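Local coordinates for protein C-glycoside 3-oxidase (Microbacterium trichothecenolyticum, PDB 7DVE) that uses bound FAD and molecular oxygen to oxidise the C3 hydroxyl of the sugar in C-glycosides such as isoorientin and mangiferin, at residues Ala131-Asn136 with Pro340-Val345; Pro135-Arg140 with Ala191-Gln196; Leu371-Asp376 with Asp413-Glu418. One frame throughout, in Å; residues are numbered along the deposited sequence.

Contacts 1 and 3 are buried and share the large antiparallel sheet of this GMC oxidoreductase, since strands 341-347 and 366-373 are neighbours in it. Contact 1 sets one of them against the loop that holds the flavin, while contact 3 lays helix 406-424 on the other. The two meet directly, with Phe341 against Arg414 and Ala415. Contact 2 begins on the same loop as contact 1, sharing Pro135 and Asn136, but lies at the surface. The chemistry follows the place: a proline, a histidine and a glutamine near the cofactor, carboxylates and an amide outside, and small or aliphatic groups between sheet and helix.

Contact 1 (Ala131-Asn136 with Pro340-Val345); sequences ACPRPN and PFHGQV. With FAD (flavin-adenine dinucleotide), chain C.
His342, on strand 341-347 of the antiparallel sheet of this GMC oxidoreductase fold, meets Pro133 of the loop that binds the flavin ring. The touch is between CG of Pro133 and CE1 of His342, 3.6 Å apart. The two side chains cross at about a right angle, and the proline approaches the imidazole obliquely. A stiff, apolar proline suits this place because it offers the ring a hydrocarbon surface and limits the loop's freedom. With chi1 at 159°, CG of His342 lies opposite the backbone N, and NE2 gives its hydrogen to OE1 of Gln344 at 2.7 Å, nearly in the ring plane (N-H...O 159°). A phenylalanine in its place would probably leave OE1 of Gln344 without this N-H and its amide less firmly placed. Gly343 spaces the two, so that both side chains rise on the same side of the strand. Gln344 is the polar partner: its OE1 also accepts from Asn488 and lies 4.1 Å from CB of Ala131, a loose contact. A small residue fits at Ala131, whose backbone does the work on FAD. The flavin's N3 donates to O of Ala131 at 2.8 Å, and Ala131 N donates to O4 at 2.9 Å, so one residue reads two adjacent polar atoms of the pyrimidine edge, while its CB comes within 3.3 Å of the same O4.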
loop_
_atom_site.group_PDB
_atom_site.type_symbol
_atom_site.label_atom_id
_atom_site.label_comp_id
_atom_site.label_asym_id
_atom_site.label_seq_id
_atom_site.Cartn_x
_atom_site.Cartn_y
_atom_site.Cartn_z
ATOM N N ALA A 131 0.337 -0.125 -9.046
ATOM C CA ALA A 131 1.694 -0.274 -9.571
ATOM C C ALA A 131 2.573 -1.096 -8.612
ATOM O O ALA A 131 2.639 -0.801 -7.408
ATOM C CB ALA A 131 2.315 1.091 -9.840
ATOM N N CYS A 132 3.261 -2.124 -9.146
ATOM C CA CYS A 132 3.972 -3.101 -8.317
ATOM C C CYS A 132 5.413 -3.353 -8.759
ATOM O O CYS A 132 5.779 -4.486 -9.078
ATOM C CB CYS A 132 3.214 -4.425 -8.298
ATOM S SG CYS A 132 1.661 -4.410 -7.398
ATOM N N PRO A 133 6.282 -2.347 -8.710
ATOM C CA PRO A 133 7.699 -2.600 -8.999
ATOM C C PRO A 133 8.382 -3.381 -7.884
ATOM O O PRO A 133 7.915 -3.445 -6.740
ATOM C CB PRO A 133 8.297 -1.198 -9.126
ATOM C CG PRO A 133 7.448 -0.355 -8.243
ATOM C CD PRO A 133 6.049 -0.972 -8.234
ATOM N N ARG A 134 9.532 -3.990 -8.246
ATOM C CA ARG A 134 10.432 -4.617 -7.294
ATOM C C ARG A 134 11.424 -3.580 -6.784
ATOM O O ARG A 134 11.789 -2.661 -7.522
ATOM C CB ARG A 134 11.184 -5.771 -7.953
ATOM C CG ARG A 134 10.326 -7.012 -8.186
ATOM C CD ARG A 134 11.134 -8.134 -8.799
ATOM N NE ARG A 134 10.310 -9.315 -9.036
ATOM C CZ ARG A 134 10.698 -10.554 -8.773
ATOM N NH1 ARG A 134 11.898 -10.813 -8.272
ATOM N NH2 ARG A 134 9.857 -11.563 -9.008
ATOM N N PRO A 135 11.853 -3.678 -5.529
ATOM C CA PRO A 135 12.909 -2.784 -5.049
ATOM C C PRO A 135 14.221 -3.087 -5.757
ATOM O O PRO A 135 14.498 -4.228 -6.137
ATOM C CB PRO A 135 12.997 -3.106 -3.554
ATOM C CG PRO A 135 12.500 -4.525 -3.447
ATOM C CD PRO A 135 11.440 -4.655 -4.504
ATOM N N ASN A 136 15.033 -2.044 -5.930
ATOM C CA ASN A 136 16.333 -2.145 -6.579
ATOM C C ASN A 136 17.423 -1.562 -5.677
ATOM O O ASN A 136 17.159 -0.695 -4.841
ATOM C CB ASN A 136 16.298 -1.427 -7.934
ATOM C CG ASN A 136 17.498 -1.757 -8.810
ATOM O OD1 ASN A 136 18.170 -2.786 -8.627
ATOM N ND2 ASN A 136 17.754 -0.901 -9.799
ATOM N N PRO A 340 18.385 8.165 -7.593
ATOM C CA PRO A 340 17.549 7.526 -6.560
ATOM C C PRO A 340 16.105 8.027 -6.512
ATOM O O PRO A 340 15.611 8.479 -5.475
ATOM C CB PRO A 340 18.331 7.835 -5.274
ATOM C CG PRO A 340 19.020 9.112 -5.546
ATOM C CD PRO A 340 19.326 9.146 -7.021
ATOM N N PHE A 341 15.384 7.870 -7.630
ATOM C CA PHE A 341 13.960 8.167 -7.702
ATOM C C PHE A 341 13.221 7.039 -8.400
ATOM O O PHE A 341 13.683 6.504 -9.413
ATOM C CB PHE A 341 13.696 9.492 -8.443
ATOM C CG PHE A 341 14.815 10.461 -8.318
ATOM C CD1 PHE A 341 14.981 11.188 -7.160
ATOM C CD2 PHE A 341 15.751 10.592 -9.333
ATOM C CE1 PHE A 341 16.065 12.063 -7.018
ATOM C CE2 PHE A 341 16.833 11.457 -9.204
ATOM C CZ PHE A 341 16.993 12.196 -8.046
ATOM N N HIS A 342 12.062 6.682 -7.868
ATOM C CA HIS A 342 11.158 5.798 -8.592
ATOM C C HIS A 342 10.265 6.666 -9.475
ATOM O O HIS A 342 9.628 7.603 -8.981
ATOM C CB HIS A 342 10.328 4.959 -7.628
ATOM C CG HIS A 342 9.081 4.409 -8.231
ATOM N ND1 HIS A 342 9.070 3.263 -8.998
ATOM C CD2 HIS A 342 7.801 4.862 -8.207
ATOM C CE1 HIS A 342 7.837 3.019 -9.399
ATOM N NE2 HIS A 342 7.046 3.970 -8.926
ATOM N N GLY A 343 10.232 6.381 -10.774
ATOM C CA GLY A 343 9.461 7.164 -11.722
ATOM C C GLY A 343 8.357 6.331 -12.345
ATOM O O GLY A 343 8.558 5.165 -12.685
ATOM N N GLN A 344 7.197 6.936 -12.508
ATOM C CA GLN A 344 6.178 6.280 -13.291
ATOM C C GLN A 344 5.507 7.322 -14.163
ATOM O O GLN A 344 5.304 8.466 -13.742
ATOM C CB GLN A 344 5.153 5.546 -12.417
ATOM C CG GLN A 344 4.523 6.372 -11.332
ATOM C CD GLN A 344 3.900 5.510 -10.242
ATOM O OE1 GLN A 344 4.528 4.573 -9.708
ATOM N NE2 GLN A 344 2.657 5.823 -9.906
ATOM N N VAL A 345 5.214 6.906 -15.396
ATOM C CA VAL A 345 4.468 7.679 -16.376
ATOM C C VAL A 345 3.152 6.957 -16.624
ATOM O O VAL A 345 3.145 5.740 -16.831
ATOM C CB VAL A 345 5.268 7.837 -17.680
ATOM C CG1 VAL A 345 4.576 8.829 -18.590
ATOM C CG2 VAL A 345 6.668 8.266 -17.372
HETATM P PA FAD C . -4.303 -1.074 4.118
HETATM O O1A FAD C . -4.512 0.266 4.719
HETATM O O2A FAD C . -4.364 -1.216 2.645
HETATM O O5B FAD C . -5.416 -1.975 4.862
HETATM C C5B FAD C . -5.443 -2.007 6.291
HETATM C C4B FAD C . -6.840 -2.310 6.771
HETATM O O4B FAD C . -6.742 -2.392 8.223
HETATM C C3B FAD C . -7.793 -1.132 6.485
HETATM O O3B FAD C . -8.953 -1.647 5.802
HETATM C C2B FAD C . -8.156 -0.680 7.908
HETATM O O2B FAD C . -9.517 -0.252 8.001
HETATM C C1B FAD C . -8.002 -1.955 8.712
HETATM N N9A FAD C . -7.859 -1.650 10.182
HETATM C C8A FAD C . -6.957 -0.762 10.633
HETATM N N7A FAD C . -7.049 -0.705 11.966
HETATM C C5A FAD C . -8.009 -1.547 12.353
HETATM C C6A FAD C . -8.469 -1.863 13.572
HETATM N N6A FAD C . -7.897 -1.235 14.599
HETATM N N1A FAD C . -9.450 -2.766 13.762
HETATM C C2A FAD C . -9.997 -3.384 12.635
HETATM N N3A FAD C . -9.491 -3.048 11.366
HETATM C C4A FAD C . -8.509 -2.138 11.251
HETATM N N1 FAD C . 0.518 1.295 -3.553
HETATM C C2 FAD C . 1.384 0.701 -4.454
HETATM O O2 FAD C . 2.172 -0.135 -4.027
HETATM N N3 FAD C . 1.358 1.068 -5.809
HETATM C C4 FAD C . 0.410 2.010 -6.267
HETATM O O4 FAD C . 0.380 2.307 -7.465
HETATM C C4X FAD C . -0.453 2.597 -5.347
HETATM N N5 FAD C . -1.348 3.551 -5.706
HETATM C C5X FAD C . -2.265 3.994 -4.799
HETATM C C6 FAD C . -3.292 4.877 -5.183
HETATM C C7 FAD C . -4.273 5.301 -4.293
HETATM C C7M FAD C . -5.396 6.265 -4.751
HETATM C C8 FAD C . -4.237 4.845 -2.974
HETATM C C8M FAD C . -5.316 5.310 -1.977
HETATM C C9 FAD C . -3.214 3.973 -2.577
HETATM C C9A FAD C . -2.220 3.548 -3.477
HETATM N N10 FAD C . -1.221 2.721 -3.094
HETATM C C10 FAD C . -0.382 2.219 -4.003
HETATM C "C1'" FAD C . -1.015 2.301 -1.679
HETATM C "C2'" FAD C . -1.604 0.933 -1.310
HETATM O "O2'" FAD C . -3.037 1.027 -1.370
HETATM C "C3'" FAD C . -1.103 0.486 0.103
HETATM O "O3'" FAD C . 0.327 0.369 0.099
HETATM C "C4'" FAD C . -1.642 -0.897 0.473
HETATM O "O4'" FAD C . -3.061 -0.878 0.440
HETATM C "C5'" FAD C . -1.180 -1.292 1.903
HETATM O "O5'" FAD C . -1.862 -2.485 2.338
HETATM P P FAD C . -2.080 -2.878 3.893
HETATM O O1P FAD C . -3.017 -4.023 4.055
HETATM O O2P FAD C . -0.718 -2.970 4.461
HETATM O O3P FAD C . -2.900 -1.683 4.612
#

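Contact 2 (Pro135-Arg140 with Ala191-Gln196); sequences PNDSER and ADERVQ
Asn136 and Glu193 account for most of this surface contact, in which two loops touch without a hydrogen bond between them. The amide ND2 of Asn136 lies 3.7 Å from OE2 of Glu193 and almost as near its CG. The side chains cross at about a right angle, with amide and carboxylate planes 68° apart. Asn136 reaches across because its CG stands opposite the backbone N (chi1 -167°), while ND2 gives its hydrogen bond elsewhere, to O of Phe335. An amide suits this place, able to donate to a carbonyl while lying beside an acid without adding to its charge. The nearest atom of Asp192 is its O, 4.2 Å from ND2 of Asn136. Beside them OD2 of Asp137 comes within 3.9 Å of OE2 of Glu193, a pair of like charges that probably repel; OD2 of Asp137 accepts from N of Asp337, which would offset part of the cost. The turn is fixed from within: Asn136 N donates to OE1 of Glu139 at 2.8 Å. The first loop runs from strand 116-117 to helix 142-145, with Pro135 and Arg140 on helix 149-161; the second leads from helix 176-183, where Val195 packs, into strand 196-204.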
loop_
_atom_site.group_PDB
_atom_site.type_symbol
_atom_site.label_atom_id
_atom_site.label_comp_id
_atom_site.label_asym_id
_atom_site.label_seq_id
_atom_site.Cartn_x
_atom_site.Cartn_y
_atom_site.Cartn_z
ATOM N N PRO A 135 11.853 -3.678 -5.529
ATOM C CA PRO A 135 12.909 -2.784 -5.049
ATOM C C PRO A 135 14.221 -3.087 -5.757
ATOM O O PRO A 135 14.498 -4.228 -6.137
ATOM C CB PRO A 135 12.997 -3.106 -3.554
ATOM C CG PRO A 135 12.500 -4.525 -3.447
ATOM C CD PRO A 135 11.440 -4.655 -4.504
ATOM N N ASN A 136 15.033 -2.044 -5.930
ATOM C CA ASN A 136 16.333 -2.145 -6.579
ATOM C C ASN A 136 17.423 -1.562 -5.677
ATOM O O ASN A 136 17.159 -0.695 -4.841
ATOM C CB ASN A 136 16.298 -1.427 -7.934
ATOM C CG ASN A 136 17.498 -1.757 -8.810
ATOM O OD1 ASN A 136 18.170 -2.786 -8.627
ATOM N ND2 ASN A 136 17.754 -0.901 -9.799
ATOM N N ASP A 137 18.645 -2.049 -5.841
ATOM C CA ASP A 137 19.850 -1.483 -5.186
ATOM C C ASP A 137 19.585 -1.310 -3.684
ATOM O O ASP A 137 19.093 -2.247 -3.039
ATOM C CB ASP A 137 20.251 -0.211 -5.943
ATOM C CG ASP A 137 20.930 -0.504 -7.291
ATOM O OD1 ASP A 137 21.065 -1.697 -7.671
ATOM O OD2 ASP A 137 21.341 0.469 -7.969
ATOM N N SER A 138 19.859 -0.141 -3.092
ATOM C CA SER A 138 19.769 0.052 -1.641
ATOM C C SER A 138 18.346 -0.042 -1.088
ATOM O O SER A 138 18.200 -0.224 0.122
ATOM C CB SER A 138 20.391 1.406 -1.234
ATOM O OG SER A 138 19.609 2.500 -1.741
ATOM N N GLU A 139 17.301 0.044 -1.911
ATOM C CA GLU A 139 15.972 -0.246 -1.369
ATOM C C GLU A 139 15.791 -1.694 -0.930
ATOM O O GLU A 139 14.786 -1.988 -0.269
ATOM C CB GLU A 139 14.848 0.040 -2.370
ATOM C CG GLU A 139 15.079 1.146 -3.361
ATOM C CD GLU A 139 13.943 1.215 -4.372
ATOM O OE1 GLU A 139 13.950 0.414 -5.332
ATOM O OE2 GLU A 139 13.029 2.040 -4.202
ATOM N N ARG A 140 16.673 -2.607 -1.325
ATOM C CA ARG A 140 16.444 -4.026 -1.109
ATOM C C ARG A 140 16.896 -4.429 0.280
ATOM O O ARG A 140 17.953 -3.997 0.754
ATOM C CB ARG A 140 17.178 -4.858 -2.166
ATOM C CG ARG A 140 16.635 -4.628 -3.580
ATOM C CD ARG A 140 17.367 -5.446 -4.629
ATOM N NE ARG A 140 17.195 -6.884 -4.471
ATOM C CZ ARG A 140 16.314 -7.628 -5.131
ATOM N NH1 ARG A 140 15.394 -7.086 -5.909
ATOM N NH2 ARG A 140 16.368 -8.956 -5.018
ATOM N N ALA A 191 19.311 -4.267 -17.637
ATOM C CA ALA A 191 17.912 -4.652 -17.815
ATOM C C ALA A 191 17.052 -4.255 -16.618
ATOM O O ALA A 191 15.993 -3.640 -16.781
ATOM C CB ALA A 191 17.813 -6.155 -18.070
ATOM N N ASP A 192 17.483 -4.608 -15.403
ATOM C CA ASP A 192 16.708 -4.272 -14.211
ATOM C C ASP A 192 16.493 -2.776 -14.051
ATOM O O ASP A 192 15.681 -2.362 -13.209
ATOM C CB ASP A 192 17.406 -4.819 -12.957
ATOM C CG ASP A 192 17.173 -6.310 -12.764
ATOM O OD1 ASP A 192 16.007 -6.708 -12.544
ATOM O OD2 ASP A 192 18.158 -7.087 -12.840
ATOM N N GLU A 193 17.202 -1.955 -14.823
ATOM C CA GLU A 193 17.175 -0.518 -14.635
ATOM C C GLU A 193 16.656 0.276 -15.826
ATOM O O GLU A 193 16.400 1.474 -15.672
ATOM C CB GLU A 193 18.575 -0.014 -14.255
ATOM C CG GLU A 193 19.256 -0.949 -13.279
ATOM C CD GLU A 193 20.632 -0.488 -12.876
ATOM O OE1 GLU A 193 21.378 -0.007 -13.765
ATOM O OE2 GLU A 193 20.961 -0.613 -11.667
ATOM N N ARG A 194 16.474 -0.339 -16.988
ATOM C CA ARG A 194 16.060 0.456 -18.128
ATOM C C ARG A 194 14.555 0.716 -18.090
ATOM O O ARG A 194 13.800 0.103 -17.334
ATOM C CB ARG A 194 16.478 -0.213 -19.435
ATOM C CG ARG A 194 17.915 0.118 -19.825
ATOM C CD ARG A 194 18.363 -0.600 -21.081
ATOM N NE ARG A 194 18.311 -2.051 -20.948
ATOM C CZ ARG A 194 19.370 -2.844 -21.001
ATOM N NH1 ARG A 194 20.592 -2.358 -21.168
ATOM N NH2 ARG A 194 19.201 -4.156 -20.875
ATOM N N VAL A 195 14.135 1.697 -18.889
ATOM C CA VAL A 195 12.723 2.005 -19.024
ATOM C C VAL A 195 11.972 0.769 -19.518
ATOM O O VAL A 195 12.439 0.054 -20.409
ATOM C CB VAL A 195 12.563 3.205 -19.967
ATOM C CG1 VAL A 195 11.102 3.543 -20.136
ATOM C CG2 VAL A 195 13.315 4.407 -19.403
ATOM N N GLN A 196 10.828 0.482 -18.904
ATOM C CA GLN A 196 10.121 -0.769 -19.155
ATOM C C GLN A 196 8.666 -0.590 -18.742
ATOM O O GLN A 196 8.284 0.456 -18.203
ATOM C CB GLN A 196 10.775 -1.937 -18.401
ATOM C CG GLN A 196 11.047 -1.672 -16.895
ATOM C CD GLN A 196 11.828 -2.807 -16.264
ATOM O OE1 GLN A 196 11.285 -3.893 -16.037
ATOM N NE2 GLN A 196 13.117 -2.583 -16.017
#

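Contact 3 (Leu371-Asp376 with Asp413-Glu418); sequences LFCAKD and DRAKAE
Leu371 and Cys373 point from one face of a strand onto Ala415 of a helix. The methyl CD2 of Leu371 does most of the touching: it lies 3.5 Å from the backbone O of Ala415 and 4.1 Å from its CB, and it reaches 3.9 Å from CG of Glu418. Cys373 brings its SG to 3.7 Å from CB of Ala415, so that this one methyl is met by both strand side chains. An alanine suits the helix here, because its short side chain lets the backbones come near each other, with CA atoms of Leu371 and Ala415 6.5 Å apart. Leucine fills the space beside it with a branched end, and the compact thiol, only weakly polar, suits a buried place against a methyl. Glu418 takes part through CB and CG alone: its chain bends at chi2 (69°) and carries the carboxylate away, to a salt bridge with Arg421. This is a helix lying on an antiparallel sheet: residues 371-373 of the strand and 413-418 of the helix run nearly antiparallel, the axes of these short segments 165° apart in direction and 8.8 Å apart at closest approach. Ile419 and Leu422 continue the helix face against Leu371, and Thr411 and Ile412 continue it against Cys373. Phe341 of the neighbouring strand touches both Leu371 and Ala415, and Ile301 of strand 300-307 reaches Cys373 and Ala415. On the other face of the strand, the ring of Phe372 meets those of His342 and His444, the probable proton acceptor.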
loop_
_atom_site.group_PDB
_atom_site.type_symbol
_atom_site.label_atom_id
_atom_site.label_comp_id
_atom_site.label_asym_id
_atom_site.label_seq_id
_atom_site.Cartn_x
_atom_site.Cartn_y
_atom_site.Cartn_z
ATOM N N LEU A 371 7.502 11.237 -9.786
ATOM C CA LEU A 371 8.758 10.787 -9.219
ATOM C C LEU A 371 8.659 10.755 -7.699
ATOM O O LEU A 371 8.052 11.632 -7.083
ATOM C CB LEU A 371 9.930 11.678 -9.655
ATOM C CG LEU A 371 10.907 11.079 -10.694
ATOM C CD1 LEU A 371 10.235 10.831 -12.051
ATOM C CD2 LEU A 371 12.179 11.940 -10.823
ATOM N N PHE A 372 9.261 9.735 -7.104
ATOM C CA PHE A 372 9.202 9.486 -5.674
ATOM C C PHE A 372 10.612 9.388 -5.142
ATOM O O PHE A 372 11.451 8.689 -5.723
ATOM C CB PHE A 372 8.469 8.178 -5.345
ATOM C CG PHE A 372 7.028 8.162 -5.771
ATOM C CD1 PHE A 372 6.684 8.026 -7.124
ATOM C CD2 PHE A 372 6.011 8.264 -4.830
ATOM C CE1 PHE A 372 5.343 8.011 -7.540
ATOM C CE2 PHE A 372 4.670 8.228 -5.240
ATOM C CZ PHE A 372 4.339 8.101 -6.608
ATOM N N CYS A 373 10.852 10.077 -4.026
ATOM C CA CYS A 373 12.137 10.112 -3.349
ATOM C C CYS A 373 12.192 9.107 -2.206
ATOM O O CYS A 373 11.170 8.777 -1.595
ATOM C CB CYS A 373 12.402 11.506 -2.792
ATOM S SG CYS A 373 12.544 12.716 -4.070
ATOM N N ALA A 374 13.409 8.631 -1.926
ATOM C CA ALA A 374 13.689 7.890 -0.707
ATOM C C ALA A 374 13.938 8.866 0.445
ATOM O O ALA A 374 14.537 9.926 0.256
ATOM C CB ALA A 374 14.909 6.993 -0.901
ATOM N N LYS A 375 13.462 8.508 1.634
ATOM C CA LYS A 375 13.589 9.372 2.796
ATOM C C LYS A 375 14.938 9.159 3.478
ATOM O O LYS A 375 15.453 8.038 3.535
ATOM C CB LYS A 375 12.462 9.095 3.791
ATOM C CG LYS A 375 12.414 10.075 4.991
ATOM C CD LYS A 375 12.282 11.547 4.593
ATOM C CE LYS A 375 12.068 12.464 5.831
ATOM N NZ LYS A 375 13.260 12.573 6.761
ATOM N N ASP A 376 15.527 10.251 3.954
ATOM C CA ASP A 376 16.606 10.183 4.929
ATOM C C ASP A 376 16.006 9.730 6.254
ATOM O O ASP A 376 15.348 10.517 6.946
ATOM C CB ASP A 376 17.266 11.553 5.058
ATOM C CG ASP A 376 18.388 11.583 6.094
ATOM O OD1 ASP A 376 18.517 10.635 6.892
ATOM O OD2 ASP A 376 19.154 12.566 6.096
ATOM N N ASP A 413 15.169 18.291 -4.941
ATOM C CA ASP A 413 15.567 19.172 -6.038
ATOM C C ASP A 413 16.041 18.374 -7.248
ATOM O O ASP A 413 15.680 18.681 -8.400
ATOM C CB ASP A 413 16.646 20.134 -5.546
ATOM C CG ASP A 413 16.080 21.221 -4.623
ATOM O OD1 ASP A 413 14.841 21.298 -4.476
ATOM O OD2 ASP A 413 16.864 21.994 -4.031
ATOM N N ARG A 414 16.842 17.333 -7.002
ATOM C CA ARG A 414 17.201 16.418 -8.082
ATOM C C ARG A 414 15.956 15.860 -8.766
ATOM O O ARG A 414 15.841 15.884 -10.000
ATOM C CB ARG A 414 18.090 15.287 -7.542
ATOM C CG ARG A 414 19.509 15.712 -7.195
ATOM C CD ARG A 414 20.411 14.514 -6.830
ATOM N NE ARG A 414 20.687 13.640 -7.966
ATOM C CZ ARG A 414 21.234 12.432 -7.874
ATOM N NH1 ARG A 414 21.555 11.902 -6.703
ATOM N NH2 ARG A 414 21.470 11.740 -8.986
ATOM N N ALA A 415 15.015 15.343 -7.985
ATOM C CA ALA A 415 13.820 14.758 -8.583
ATOM C C ALA A 415 13.075 15.772 -9.457
ATOM O O ALA A 415 12.544 15.419 -10.514
ATOM C CB ALA A 415 12.913 14.197 -7.488
ATOM N N LYS A 416 13.045 17.044 -9.049
ATOM C CA LYS A 416 12.365 18.059 -9.861
ATOM C C LYS A 416 13.028 18.231 -11.236
ATOM O O LYS A 416 12.350 18.217 -12.290
ATOM C CB LYS A 416 12.324 19.375 -9.095
ATOM C CG LYS A 416 11.516 19.242 -7.813
ATOM C CD LYS A 416 11.734 20.437 -6.918
ATOM C CE LYS A 416 11.174 21.670 -7.584
ATOM N NZ LYS A 416 11.056 22.735 -6.598
ATOM N N ALA A 417 14.363 18.346 -11.250
ATOM C CA ALA A 417 15.044 18.468 -12.540
ATOM C C ALA A 417 14.865 17.208 -13.393
ATOM O O ALA A 417 14.657 17.295 -14.617
ATOM C CB ALA A 417 16.525 18.783 -12.332
ATOM N N GLU A 418 14.886 16.028 -12.770
ATOM C CA GLU A 418 14.744 14.812 -13.578
ATOM C C GLU A 418 13.328 14.643 -14.118
ATOM O O GLU A 418 13.150 14.130 -15.233
ATOM C CB GLU A 418 15.159 13.558 -12.800
ATOM C CG GLU A 418 14.929 12.217 -13.593
ATOM C CD GLU A 418 15.863 12.030 -14.806
ATOM O OE1 GLU A 418 16.646 12.953 -15.117
ATOM O OE2 GLU A 418 15.815 10.950 -15.459
#